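Local coordinates for beta sliding clamp (Caulobacter crescentus, PDB 5WCE), which probably encircles DNA as a ring-shaped homodimer that tethers DNA polymerases and other proteins to it, giving replication its processivity, at residues A[190-195]-A[368-373]; A[269-274]-A[347-352]; A[275-280]-A[336-341]; A[301-306]-A[319-324]; A[342-347]-A[362-367]. One frame throughout, in Å; residues are numbered along the deposited sequence.

Contact 1. Residues A[190-195]-A[368-373]; sequences ALAEMP and PGVKYV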
# COMPACT_ATOMS: atom_id res chain seq x y z
N ALA A 190 -22.51 8.33 -13.55
CA ALA A 190 -22.75 6.89 -13.61
C ALA A 190 -24.13 6.58 -13.12
O ALA A 190 -24.60 7.18 -12.14
CB ALA A 190 -21.74 6.14 -12.78
N LEU A 191 -24.81 5.67 -13.83
CA LEU A 191 -26.16 5.29 -13.53
C LEU A 191 -26.24 3.76 -13.60
O LEU A 191 -25.72 3.13 -14.55
CB LEU A 191 -27.12 5.96 -14.52
CG LEU A 191 -28.63 5.63 -14.43
CD1 LEU A 191 -29.47 6.71 -15.09
CD2 LEU A 191 -29.03 4.28 -14.99
N ALA A 192 -26.88 3.15 -12.59
CA ALA A 192 -27.17 1.73 -12.59
C ALA A 192 -28.53 1.48 -11.99
O ALA A 192 -28.96 2.20 -11.07
CB ALA A 192 -26.10 0.96 -11.87
N GLU A 193 -29.24 0.51 -12.53
CA GLU A 193 -30.58 0.24 -12.05
C GLU A 193 -30.93 -1.23 -12.11
O GLU A 193 -30.27 -2.02 -12.80
CB GLU A 193 -31.59 1.09 -12.80
CG GLU A 193 -31.80 0.64 -14.26
CD GLU A 193 -32.45 1.65 -15.14
OE1 GLU A 193 -32.88 2.70 -14.63
OE2 GLU A 193 -32.57 1.34 -16.38
N MET A 194 -31.97 -1.58 -11.35
CA MET A 194 -32.51 -2.94 -11.27
C MET A 194 -34.01 -2.86 -11.18
O MET A 194 -34.54 -1.80 -10.85
CB MET A 194 -31.97 -3.65 -10.04
CG MET A 194 -32.38 -2.97 -8.69
SD MET A 194 -31.70 -3.74 -7.21
CE MET A 194 -32.76 -5.18 -7.23
N PRO A 195 -34.72 -3.98 -11.45
CA PRO A 195 -36.16 -3.99 -11.17
C PRO A 195 -36.39 -3.69 -9.69
O PRO A 195 -35.69 -4.23 -8.84
CB PRO A 195 -36.61 -5.42 -11.52
CG PRO A 195 -35.53 -5.97 -12.41
CD PRO A 195 -34.25 -5.26 -12.02
N PRO A 368 -28.02 -3.52 -20.25
CA PRO A 368 -28.88 -2.35 -20.51
C PRO A 368 -29.21 -1.51 -19.24
O PRO A 368 -29.81 -0.44 -19.36
CB PRO A 368 -30.18 -2.97 -21.05
CG PRO A 368 -30.25 -4.30 -20.48
CD PRO A 368 -28.81 -4.77 -20.36
N GLY A 369 -28.91 -2.03 -18.04
CA GLY A 369 -29.25 -1.38 -16.81
C GLY A 369 -28.20 -0.39 -16.31
O GLY A 369 -28.29 0.03 -15.14
N VAL A 370 -27.16 -0.07 -17.11
CA VAL A 370 -26.21 0.98 -16.77
C VAL A 370 -26.12 2.04 -17.89
O VAL A 370 -26.46 1.73 -19.05
CB VAL A 370 -24.82 0.43 -16.45
CG1 VAL A 370 -24.92 -0.60 -15.33
CG2 VAL A 370 -24.19 -0.24 -17.67
N LYS A 371 -25.82 3.26 -17.51
CA LYS A 371 -25.48 4.34 -18.45
C LYS A 371 -24.31 5.10 -17.88
O LYS A 371 -24.28 5.42 -16.67
CB LYS A 371 -26.68 5.28 -18.70
CG LYS A 371 -27.84 4.62 -19.40
CD LYS A 371 -29.00 5.60 -19.61
CE LYS A 371 -30.25 4.99 -20.27
NZ LYS A 371 -31.18 4.36 -19.30
N TYR A 372 -23.34 5.46 -18.75
CA TYR A 372 -22.27 6.37 -18.35
C TYR A 372 -22.26 7.62 -19.26
O TYR A 372 -22.57 7.55 -20.46
CB TYR A 372 -20.93 5.70 -18.38
CG TYR A 372 -20.94 4.51 -17.46
CD1 TYR A 372 -20.78 4.69 -16.09
CD2 TYR A 372 -21.20 3.25 -17.94
CE1 TYR A 372 -20.87 3.59 -15.23
CE2 TYR A 372 -21.33 2.16 -17.08
CZ TYR A 372 -21.14 2.38 -15.72
OH TYR A 372 -21.23 1.31 -14.81
N VAL A 373 -21.97 8.74 -18.64
CA VAL A 373 -21.90 10.02 -19.32
C VAL A 373 -20.48 10.58 -19.05
O VAL A 373 -20.01 10.66 -17.87
CB VAL A 373 -22.96 11.03 -18.90
CG1 VAL A 373 -22.91 12.27 -19.78
CG2 VAL A 373 -24.36 10.44 -18.99
O HOH W 1 -29.98 2.02 -18.01
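The pairing of L191 with K371 lies at the centre of a seam in an eight-stranded antiparallel sheet, where strand 190-195 of the central domain meets strand 370-373 of the C-terminal domain. L191 N donates to K371 O at 2.9 Å, and K371 N donates to L191 O at 3.0 Å. A third bond, E193 N to G369 O at 2.8 Å, closes the ladder where the chain turns its corner at P368 and G369. A190, A192, V370 and Y372 share one face of the sheet. There the Y372 ring lies obliquely against A190, with CE1 3.6 Å from A190 CB, while its OH bonds to K149 O. On the side of L191 and K371, E193 CG, placed between its own backbone N and carbonyl carbon (chi1 71°), touches G369 O at 3.7 Å, and the extended chain carries the carboxylate toward K371. E193 OE1 forms a salt bridge with R180. E193 OE2 remains 4.4 Å from K371 NZ, too far for a salt bridge, and a water accepting from K371 NZ at 2.9 Å lies between them. A sheet continuous across a domain boundary is characteristic of the DNA polymerase III beta subunit fold.

Contact 2. Residues A[269-274]-A[347-352]; sequences LTLDND and PQAEFR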
# COMPACT_ATOMS: atom_id res chain seq x y z
N LEU A 269 -20.82 4.74 -32.29
CA LEU A 269 -19.59 4.05 -32.56
C LEU A 269 -19.47 2.86 -31.59
O LEU A 269 -19.72 3.01 -30.42
CB LEU A 269 -18.50 5.11 -32.30
CG LEU A 269 -17.04 4.86 -32.36
CD1 LEU A 269 -16.37 6.22 -32.59
CD2 LEU A 269 -16.53 4.09 -31.13
N THR A 270 -19.05 1.72 -32.09
CA THR A 270 -18.79 0.54 -31.27
C THR A 270 -17.33 0.14 -31.40
O THR A 270 -16.70 0.23 -32.48
CB THR A 270 -19.70 -0.64 -31.64
OG1 THR A 270 -21.08 -0.24 -31.56
CG2 THR A 270 -19.54 -1.76 -30.65
N LEU A 271 -16.76 -0.31 -30.28
CA LEU A 271 -15.37 -0.68 -30.29
C LEU A 271 -15.08 -1.86 -29.34
O LEU A 271 -15.90 -2.21 -28.44
CB LEU A 271 -14.52 0.54 -30.00
CG LEU A 271 -14.74 1.36 -28.71
CD1 LEU A 271 -14.33 0.57 -27.44
CD2 LEU A 271 -13.99 2.67 -28.74
N ASP A 272 -13.90 -2.43 -29.54
CA ASP A 272 -13.33 -3.44 -28.65
C ASP A 272 -12.82 -2.74 -27.40
O ASP A 272 -11.80 -2.04 -27.42
CB ASP A 272 -12.20 -4.19 -29.38
CG ASP A 272 -11.56 -5.25 -28.56
OD1 ASP A 272 -11.39 -5.16 -27.36
OD2 ASP A 272 -11.10 -6.22 -29.16
N ASN A 273 -13.54 -2.93 -26.29
CA ASN A 273 -13.33 -2.17 -25.07
C ASN A 273 -11.97 -2.43 -24.46
O ASN A 273 -11.31 -1.50 -23.99
CB ASN A 273 -14.41 -2.49 -24.05
CG ASN A 273 -14.30 -1.68 -22.79
OD1 ASN A 273 -14.53 -0.46 -22.83
ND2 ASN A 273 -14.00 -2.34 -21.64
N ASP A 274 -11.57 -3.70 -24.42
CA ASP A 274 -10.26 -4.03 -23.85
C ASP A 274 -9.12 -3.42 -24.69
O ASP A 274 -8.24 -2.81 -24.13
CB ASP A 274 -10.05 -5.54 -23.73
CG ASP A 274 -8.74 -5.88 -22.98
OD1 ASP A 274 -8.53 -5.39 -21.84
OD2 ASP A 274 -7.90 -6.56 -23.55
N PRO A 347 -17.09 -7.66 -24.19
CA PRO A 347 -15.98 -7.23 -25.04
C PRO A 347 -16.19 -5.89 -25.75
O PRO A 347 -15.20 -5.26 -26.09
CB PRO A 347 -15.83 -8.37 -26.04
CG PRO A 347 -17.18 -9.01 -26.08
CD PRO A 347 -17.70 -8.91 -24.66
N GLN A 348 -17.42 -5.48 -26.02
CA GLN A 348 -17.65 -4.20 -26.69
C GLN A 348 -18.14 -3.08 -25.79
O GLN A 348 -18.80 -3.30 -24.79
CB GLN A 348 -18.64 -4.33 -27.83
CG GLN A 348 -18.37 -5.49 -28.75
CD GLN A 348 -18.69 -5.18 -30.20
OE1 GLN A 348 -19.87 -5.27 -30.64
NE2 GLN A 348 -17.63 -4.84 -30.96
N ALA A 349 -17.83 -1.85 -26.19
CA ALA A 349 -18.45 -0.69 -25.61
C ALA A 349 -19.03 0.09 -26.78
O ALA A 349 -18.48 0.10 -27.88
CB ALA A 349 -17.47 0.14 -24.82
N GLU A 350 -20.15 0.72 -26.52
CA GLU A 350 -20.83 1.59 -27.48
C GLU A 350 -20.82 3.00 -26.97
O GLU A 350 -21.31 3.28 -25.83
CB GLU A 350 -22.27 1.13 -27.75
CG GLU A 350 -23.06 2.00 -28.71
CD GLU A 350 -24.49 1.51 -28.91
OE1 GLU A 350 -24.69 0.31 -28.98
OE2 GLU A 350 -25.45 2.32 -28.94
N PHE A 351 -20.35 3.91 -27.82
CA PHE A 351 -20.31 5.33 -27.53
C PHE A 351 -21.29 6.04 -28.44
O PHE A 351 -21.36 5.74 -29.67
CB PHE A 351 -18.92 5.90 -27.81
CG PHE A 351 -17.89 5.50 -26.83
CD1 PHE A 351 -17.41 4.16 -26.79
CD2 PHE A 351 -17.34 6.42 -25.97
CE1 PHE A 351 -16.41 3.80 -25.90
CE2 PHE A 351 -16.35 6.05 -25.08
CZ PHE A 351 -15.93 4.73 -25.02
N ARG A 352 -22.02 6.99 -27.87
CA ARG A 352 -22.93 7.86 -28.64
C ARG A 352 -22.56 9.33 -28.46
O ARG A 352 -22.65 9.89 -27.36
CB ARG A 352 -24.39 7.63 -28.25
CG ARG A 352 -24.74 6.15 -28.30
CD ARG A 352 -26.24 5.93 -28.18
NE ARG A 352 -26.52 4.50 -28.12
CZ ARG A 352 -27.67 3.97 -27.72
NH1 ARG A 352 -28.69 4.74 -27.33
NH2 ARG A 352 -27.83 2.65 -27.70
O HOH W 2 -23.33 -1.40 -30.32
O HOH W 3 -12.92 -6.18 -25.40
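Strands 269-272 and 348-352 run antiparallel, 153° between their directions and 4.8 Å between their axes at closest approach, with L269-F351 and L271-A349 as hydrogen-bonded pairs. N273 N extends the ladder into the following helix by bonding to P347 O at 2.9 Å. A chi1 of 57° folds L271 over its own backbone and brings CD2 obliquely to the F351 ring, 3.9 Å from CE1. A349 CB lies 3.6 Å from N273 OD1, a buried oxygen with no polar partner in the model, whereas N273 ND2 bonds to C341 O. On the other side, T270 CG2 meets the Q348 amide, 3.5 Å from OE1, the two side chains nearly perpendicular. A water joins T270 OG1 to E350 OE1, and R352 holds the other carboxylate oxygen side-on, with NE 2.6 Å and NH2 2.7 Å from E350 OE2. At the N-cap, D272 OD1 bonds to L275 N and accepts a hydrogen bond from a second water, which also links D274 N and P347 O. On the T270 face, then, water bridges the strands, while R352 probably keeps E350 charged and fixed in rotation from within its own strand; the opposite face is largely apolar, the N273 carboxamide excepted.

Contact 3. Residues A[275-280]-A[336-341]; sequences LFAKAV and YLLDVC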
# COMPACT_ATOMS: atom_id res chain seq x y z
N LEU A 275 -9.17 -3.57 -26.00
CA LEU A 275 -8.10 -3.02 -26.85
C LEU A 275 -8.07 -1.48 -26.70
O LEU A 275 -7.02 -0.88 -26.54
CB LEU A 275 -8.24 -3.43 -28.29
CG LEU A 275 -7.29 -2.69 -29.24
CD1 LEU A 275 -5.81 -2.90 -28.86
CD2 LEU A 275 -7.58 -3.05 -30.68
N PHE A 276 -9.24 -0.86 -26.68
CA PHE A 276 -9.31 0.59 -26.60
C PHE A 276 -8.77 1.10 -25.27
O PHE A 276 -7.99 2.02 -25.24
CB PHE A 276 -10.76 1.08 -26.85
CG PHE A 276 -10.92 2.57 -26.77
CD1 PHE A 276 -10.50 3.37 -27.81
CD2 PHE A 276 -11.57 3.15 -25.70
CE1 PHE A 276 -10.69 4.75 -27.75
CE2 PHE A 276 -11.81 4.51 -25.66
CZ PHE A 276 -11.32 5.31 -26.68
N ALA A 277 -9.20 0.48 -24.18
CA ALA A 277 -8.74 0.84 -22.87
C ALA A 277 -7.19 0.72 -22.77
O ALA A 277 -6.53 1.59 -22.22
CB ALA A 277 -9.41 -0.03 -21.82
N LYS A 278 -6.63 -0.36 -23.33
CA LYS A 278 -5.18 -0.54 -23.32
C LYS A 278 -4.48 0.55 -24.07
O LYS A 278 -3.43 1.03 -23.62
CB LYS A 278 -4.76 -1.93 -23.82
CG LYS A 278 -4.97 -2.96 -22.74
CD LYS A 278 -4.81 -4.36 -23.29
CE LYS A 278 -5.03 -5.37 -22.18
NZ LYS A 278 -5.16 -6.67 -22.88
N ALA A 279 -5.07 0.97 -25.18
CA ALA A 279 -4.52 2.05 -25.98
C ALA A 279 -4.60 3.37 -25.26
O ALA A 279 -3.62 4.08 -25.23
CB ALA A 279 -5.18 2.14 -27.34
N VAL A 280 -5.76 3.71 -24.69
CA VAL A 280 -5.88 4.91 -23.87
C VAL A 280 -4.84 4.93 -22.74
O VAL A 280 -4.19 5.92 -22.52
CB VAL A 280 -7.28 5.08 -23.25
CG1 VAL A 280 -7.33 6.29 -22.31
CG2 VAL A 280 -8.33 5.24 -24.36
N TYR A 336 -11.17 9.42 -16.41
CA TYR A 336 -12.61 9.27 -16.49
C TYR A 336 -13.02 8.28 -17.59
O TYR A 336 -13.94 7.47 -17.41
CB TYR A 336 -13.31 10.65 -16.67
CG TYR A 336 -13.06 11.66 -15.56
CD1 TYR A 336 -12.56 11.27 -14.29
CD2 TYR A 336 -13.27 13.01 -15.78
CE1 TYR A 336 -12.31 12.20 -13.31
CE2 TYR A 336 -13.02 13.94 -14.78
CZ TYR A 336 -12.55 13.51 -13.54
OH TYR A 336 -12.30 14.45 -12.58
N LEU A 337 -12.33 8.34 -18.73
CA LEU A 337 -12.60 7.40 -19.81
C LEU A 337 -12.25 5.98 -19.41
O LEU A 337 -13.02 5.04 -19.58
CB LEU A 337 -11.82 7.84 -21.03
CG LEU A 337 -11.87 7.08 -22.32
CD1 LEU A 337 -13.32 6.86 -22.75
CD2 LEU A 337 -11.06 7.83 -23.39
N LEU A 338 -11.08 5.81 -18.82
CA LEU A 338 -10.66 4.48 -18.32
C LEU A 338 -11.59 3.98 -17.26
O LEU A 338 -11.87 2.79 -17.22
CB LEU A 338 -9.21 4.52 -17.85
CG LEU A 338 -8.22 4.66 -18.99
CD1 LEU A 338 -6.87 4.96 -18.40
CD2 LEU A 338 -8.21 3.41 -19.87
N ASP A 339 -12.11 4.85 -16.42
CA ASP A 339 -13.09 4.44 -15.39
C ASP A 339 -14.33 3.81 -16.01
O ASP A 339 -14.81 2.74 -15.59
CB ASP A 339 -13.48 5.64 -14.52
CG ASP A 339 -12.43 6.03 -13.49
OD1 ASP A 339 -11.46 5.28 -13.23
OD2 ASP A 339 -12.55 7.17 -13.01
N VAL A 340 -14.83 4.44 -17.06
CA VAL A 340 -15.95 3.87 -17.80
C VAL A 340 -15.60 2.56 -18.46
O VAL A 340 -16.37 1.59 -18.32
CB VAL A 340 -16.50 4.89 -18.84
CG1 VAL A 340 -17.56 4.21 -19.70
CG2 VAL A 340 -17.08 6.06 -18.12
N CYS A 341 -14.48 2.47 -19.19
CA CYS A 341 -14.11 1.22 -19.80
C CYS A 341 -13.96 0.10 -18.74
O CYS A 341 -14.27 -1.06 -19.00
CB CYS A 341 -12.79 1.35 -20.58
SG CYS A 341 -12.94 2.44 -22.02
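F276 turns the rim of its ring toward helix 336-341. C341 SG lies at this edge, in the ring plane, 4.0 Å from F276 CD2; it is 5.3 Å from the ring centroid and 85° off the normal, a cysteine sulfur-aromatic contact made edge-on. L337 reaches the same rim, its CD1 4.0 Å from F276 CE2, with the two side chains set crosswise. The ring is oriented in part by its own helix, since V280 CG2 sits over one face, displaced toward the rim. With CG anti to the backbone N (chi1 179°), the F276 ring is carried across the groove toward the other helix. These are the two antiparallel helices of the C-terminal domain, their axes 9.9 Å apart at closest approach; in this fold each domain contributes such a pair to the inner wall of the ring, with the sheets outside. F276 also packs on I303 and L305 of strand 302-308, and L337 on L374, so the helix pair is seated on the sheets. V280 and L338 lie alongside, pointing opposite ways, V280 CG1 coming to 3.8 Å from L338 CG. The L338 CD2 branch goes further and rests 3.4 Å from A277 O. Beside them the small A277 and C341 meet through their CB atoms at 3.9 Å, close to where the two backbones approach most nearly.

Contact 4. Residues A[301-306]-A[319-324]; sequences GRITLT and VEVDYD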
# COMPACT_ATOMS: atom_id res chain seq x y z
N GLY A 301 -14.10 4.13 -39.51
CA GLY A 301 -13.14 3.07 -39.22
C GLY A 301 -12.12 3.22 -38.09
O GLY A 301 -11.43 2.24 -37.79
N ARG A 302 -11.98 4.40 -37.48
CA ARG A 302 -10.78 4.63 -36.66
C ARG A 302 -10.92 5.75 -35.66
O ARG A 302 -11.54 6.79 -35.90
CB ARG A 302 -9.60 4.90 -37.64
CG ARG A 302 -8.33 5.40 -37.05
CD ARG A 302 -7.23 5.60 -38.09
NE ARG A 302 -6.88 4.37 -38.77
CZ ARG A 302 -6.06 4.29 -39.80
NH1 ARG A 302 -5.46 5.38 -40.27
NH2 ARG A 302 -5.80 3.10 -40.35
N ILE A 303 -10.29 5.54 -34.51
CA ILE A 303 -10.01 6.62 -33.57
C ILE A 303 -8.52 6.74 -33.46
O ILE A 303 -7.84 5.73 -33.18
CB ILE A 303 -10.61 6.36 -32.19
CG1 ILE A 303 -12.11 6.25 -32.28
CG2 ILE A 303 -10.22 7.50 -31.23
CD1 ILE A 303 -12.79 5.99 -30.97
N THR A 304 -8.00 7.94 -33.68
CA THR A 304 -6.59 8.21 -33.41
C THR A 304 -6.53 8.92 -32.04
O THR A 304 -7.15 9.97 -31.87
CB THR A 304 -6.00 9.06 -34.55
OG1 THR A 304 -6.05 8.26 -35.72
CG2 THR A 304 -4.53 9.41 -34.31
N LEU A 305 -5.84 8.32 -31.09
CA LEU A 305 -5.69 8.87 -29.77
C LEU A 305 -4.42 9.66 -29.66
O LEU A 305 -3.35 9.16 -30.03
CB LEU A 305 -5.66 7.73 -28.71
CG LEU A 305 -6.91 6.86 -28.62
CD1 LEU A 305 -6.55 5.59 -27.81
CD2 LEU A 305 -8.05 7.67 -28.01
N THR A 306 -4.49 10.88 -29.11
CA THR A 306 -3.29 11.68 -28.81
C THR A 306 -3.28 12.19 -27.36
O THR A 306 -4.29 12.71 -26.89
CB THR A 306 -3.15 12.85 -29.78
OG1 THR A 306 -3.12 12.35 -31.10
CG2 THR A 306 -1.89 13.62 -29.52
N VAL A 319 -6.64 3.15 -33.23
CA VAL A 319 -7.49 2.00 -32.87
C VAL A 319 -8.60 1.89 -33.91
O VAL A 319 -9.30 2.87 -34.19
CB VAL A 319 -8.11 2.16 -31.47
CG1 VAL A 319 -8.98 0.93 -31.17
CG2 VAL A 319 -7.01 2.32 -30.41
N GLU A 320 -8.73 0.71 -34.50
CA GLU A 320 -9.83 0.44 -35.44
C GLU A 320 -11.17 0.37 -34.66
O GLU A 320 -11.24 -0.19 -33.58
CB GLU A 320 -9.57 -0.85 -36.26
CG GLU A 320 -8.17 -0.83 -36.93
CD GLU A 320 -8.00 0.42 -37.81
OE1 GLU A 320 -8.97 0.72 -38.57
OE2 GLU A 320 -6.94 1.14 -37.74
N VAL A 321 -12.19 1.02 -35.17
CA VAL A 321 -13.51 1.03 -34.52
C VAL A 321 -14.56 0.90 -35.62
O VAL A 321 -14.26 1.06 -36.79
CB VAL A 321 -13.79 2.27 -33.65
CG1 VAL A 321 -12.71 2.45 -32.59
CG2 VAL A 321 -13.95 3.52 -34.53
N ASP A 322 -15.78 0.57 -35.18
CA ASP A 322 -16.94 0.50 -36.05
C ASP A 322 -17.69 1.83 -36.03
O ASP A 322 -18.50 2.11 -35.07
CB ASP A 322 -17.84 -0.64 -35.55
CG ASP A 322 -18.89 -1.05 -36.55
OD1 ASP A 322 -18.93 -0.55 -37.67
OD2 ASP A 322 -19.62 -2.02 -36.27
N TYR A 323 -17.49 2.63 -37.08
CA TYR A 323 -18.11 3.94 -37.26
C TYR A 323 -18.12 4.38 -38.71
O TYR A 323 -17.11 4.23 -39.38
CB TYR A 323 -17.34 4.97 -36.41
CG TYR A 323 -17.84 6.37 -36.50
CD1 TYR A 323 -19.07 6.71 -35.98
CD2 TYR A 323 -17.08 7.39 -37.11
CE1 TYR A 323 -19.56 8.00 -36.04
CE2 TYR A 323 -17.58 8.69 -37.20
CZ TYR A 323 -18.81 9.01 -36.63
OH TYR A 323 -19.34 10.30 -36.68
N ASP A 324 -19.20 4.99 -39.20
CA ASP A 324 -19.19 5.53 -40.56
C ASP A 324 -19.84 6.88 -40.70
O ASP A 324 -20.40 7.23 -41.78
CB ASP A 324 -19.85 4.53 -41.54
CG ASP A 324 -19.41 4.75 -43.02
OD1 ASP A 324 -18.32 5.29 -43.30
OD2 ASP A 324 -20.16 4.36 -43.93
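I303 and V319 are joined by a straight reciprocal pair of backbone bonds, I303 N to V319 O at 2.9 Å and V319 N to I303 O at 2.8 Å. Nearer the strand ends the bonding becomes less regular. V321 N reaches G301 O at 3.0 Å from above the carbonyl plane, 61° out of it, and G301 N donates to Y323 O at 3.0 Å, keeping the departing chain beside the hairpin. R302 and E320 lie side by side and point the same way, with the guanidinium and carboxylate planes 86° apart. Their salt bridge is weak, R302 NE standing 3.4 Å from E320 OE2, and the position of that oxygen is not secure. E320 OE2 is also paired with R111 of the second subunit, which packs on R302 as well; this end of the hairpin of strands 302-308 and 314-320 therefore belongs to the dimer interface, where the C-terminal domain of one subunit meets the N-terminal domain of the next in a head-to-tail ring. On the opposite face from R302 and E320, I303 and V321 cross squarely, and I303 CG1 touches V321 CG1 at 3.9 Å. With CG1 opposite the carbonyl carbon (chi1 -56°), V321 CG2 is left flanked by N and C and rests 3.7 Å from R302 N. Further along, L305 CD1 approaches V319 CG2 at 4.2 Å, and both residues pack on A279 of helix 273-284.

Contact 5. Residues A[342-347]-A[362-367]; sequences GQIAGP and VVDPVD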
# COMPACT_ATOMS: atom_id res chain seq x y z
N GLY A 342 -13.52 0.46 -17.55
CA GLY A 342 -13.42 -0.48 -16.39
C GLY A 342 -14.74 -1.05 -15.90
O GLY A 342 -14.74 -2.05 -15.22
N GLN A 343 -15.87 -0.42 -16.22
CA GLN A 343 -17.19 -0.90 -15.83
C GLN A 343 -17.85 -1.76 -16.86
O GLN A 343 -18.76 -2.49 -16.53
CB GLN A 343 -18.12 0.28 -15.51
CG GLN A 343 -17.67 1.08 -14.30
CD GLN A 343 -17.67 0.23 -13.04
OE1 GLN A 343 -18.49 -0.69 -12.89
NE2 GLN A 343 -16.69 0.47 -12.19
N ILE A 344 -17.38 -1.72 -18.09
CA ILE A 344 -18.02 -2.42 -19.17
C ILE A 344 -17.80 -3.92 -18.96
O ILE A 344 -16.67 -4.35 -18.72
CB ILE A 344 -17.42 -1.93 -20.52
CG1 ILE A 344 -17.78 -0.45 -20.75
CG2 ILE A 344 -17.83 -2.81 -21.67
CD1 ILE A 344 -19.24 -0.09 -20.81
N ALA A 345 -18.89 -4.70 -19.04
CA ALA A 345 -18.87 -6.11 -18.58
C ALA A 345 -18.50 -7.11 -19.67
O ALA A 345 -18.27 -8.27 -19.37
CB ALA A 345 -20.25 -6.46 -17.99
N GLY A 346 -18.55 -6.70 -20.95
CA GLY A 346 -18.27 -7.61 -22.06
C GLY A 346 -17.21 -7.06 -23.00
O GLY A 346 -16.60 -6.07 -22.70
N PRO A 347 -17.09 -7.66 -24.19
CA PRO A 347 -15.98 -7.23 -25.04
C PRO A 347 -16.19 -5.89 -25.75
O PRO A 347 -15.20 -5.26 -26.09
CB PRO A 347 -15.83 -8.37 -26.04
CG PRO A 347 -17.18 -9.01 -26.08
CD PRO A 347 -17.70 -8.91 -24.66
N VAL A 362 -22.09 6.47 -22.92
CA VAL A 362 -21.47 5.17 -23.14
C VAL A 362 -22.42 4.12 -22.60
O VAL A 362 -22.92 4.24 -21.44
CB VAL A 362 -20.12 5.06 -22.42
CG1 VAL A 362 -19.41 3.77 -22.81
CG2 VAL A 362 -19.25 6.27 -22.74
N VAL A 363 -22.73 3.15 -23.44
CA VAL A 363 -23.63 2.07 -23.05
C VAL A 363 -22.92 0.74 -23.16
O VAL A 363 -21.95 0.59 -23.92
CB VAL A 363 -24.98 2.05 -23.79
CG1 VAL A 363 -25.81 3.32 -23.51
CG2 VAL A 363 -24.83 1.85 -25.23
N ASP A 364 -23.40 -0.22 -22.38
CA ASP A 364 -22.79 -1.52 -22.27
C ASP A 364 -23.75 -2.51 -22.95
O ASP A 364 -24.84 -2.79 -22.41
CB ASP A 364 -22.63 -1.94 -20.81
CG ASP A 364 -21.91 -3.25 -20.67
OD1 ASP A 364 -21.91 -4.06 -21.65
OD2 ASP A 364 -21.36 -3.52 -19.57
N PRO A 365 -23.34 -3.08 -24.11
CA PRO A 365 -24.27 -4.00 -24.81
C PRO A 365 -24.70 -5.26 -24.02
O PRO A 365 -25.71 -5.85 -24.38
CB PRO A 365 -23.51 -4.39 -26.09
CG PRO A 365 -22.51 -3.27 -26.30
CD PRO A 365 -22.12 -2.83 -24.91
N VAL A 366 -23.98 -5.66 -22.99
CA VAL A 366 -24.40 -6.80 -22.21
C VAL A 366 -25.07 -6.42 -20.88
O VAL A 366 -25.39 -7.30 -20.12
CB VAL A 366 -23.24 -7.80 -21.95
CG1 VAL A 366 -22.60 -8.24 -23.26
CG2 VAL A 366 -22.21 -7.26 -20.99
N ASP A 367 -25.23 -5.11 -20.62
CA ASP A 367 -25.98 -4.64 -19.44
C ASP A 367 -26.75 -3.36 -19.84
O ASP A 367 -26.22 -2.26 -19.72
CB ASP A 367 -25.05 -4.43 -18.24
CG ASP A 367 -25.80 -4.18 -16.93
OD1 ASP A 367 -26.98 -3.82 -16.97
OD2 ASP A 367 -25.19 -4.41 -15.86
O HOH W 4 -21.36 -2.29 -17.23
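The D364 carboxylate, buried beside A345, holds two separate pieces of backbone with its two oxygens. OD2 accepts from A345 N at 2.8 Å on its syn side, the donor 32° out of the carboxylate plane. OD1 accepts from V366 N at 2.9 Å, approached from above that plane, 42° out of it. A chi1 of -176° swings the carboxylate away from its own N and across to the loop 344-346. A water strengthens the hold on OD2: it donates to this oxygen at 2.6 Å and to Q343 O at 2.7 Å, so the last turn of helix 334-343 is tied in as well. The bond from V366 N makes an Asx turn, and it coincides with the type I beta turn from D364 to D367, closed by D367 N bonding to D364 O at 3.0 Å, so D364 links the end of the helix to the turn after strand 360-364. Beneath the polar group, I344 lies antiparallel alongside D364, with I344 CD1 3.9 Å from D364 CB. On the outer side A345 CB touches V366 CG2 at 3.7 Å, and V366 CG2 is also 3.7 Å from G346 N.

Contacts 2 to 5 all lie in the C-terminal domain, and contact 1 ties that domain to the central one. Along the chain, contact 4 falls within the span of contact 3, contact 3 within that of contact 2, and contact 2 within that of contact 1; contact 5 crosses contact 2 and shares P347 with it. Strands of contacts 1, 2 and 5 belong to one eight-stranded sheet, with the centres of contacts 1 and 2 about 16 Å apart. The helices of contact 3 pack against both this sheet and the hairpin of contact 4, which themselves touch. The series therefore runs from the domain seam to the subunit interface, about 25 Å between the centres of contacts 1 and 4, linking two joints of the ring.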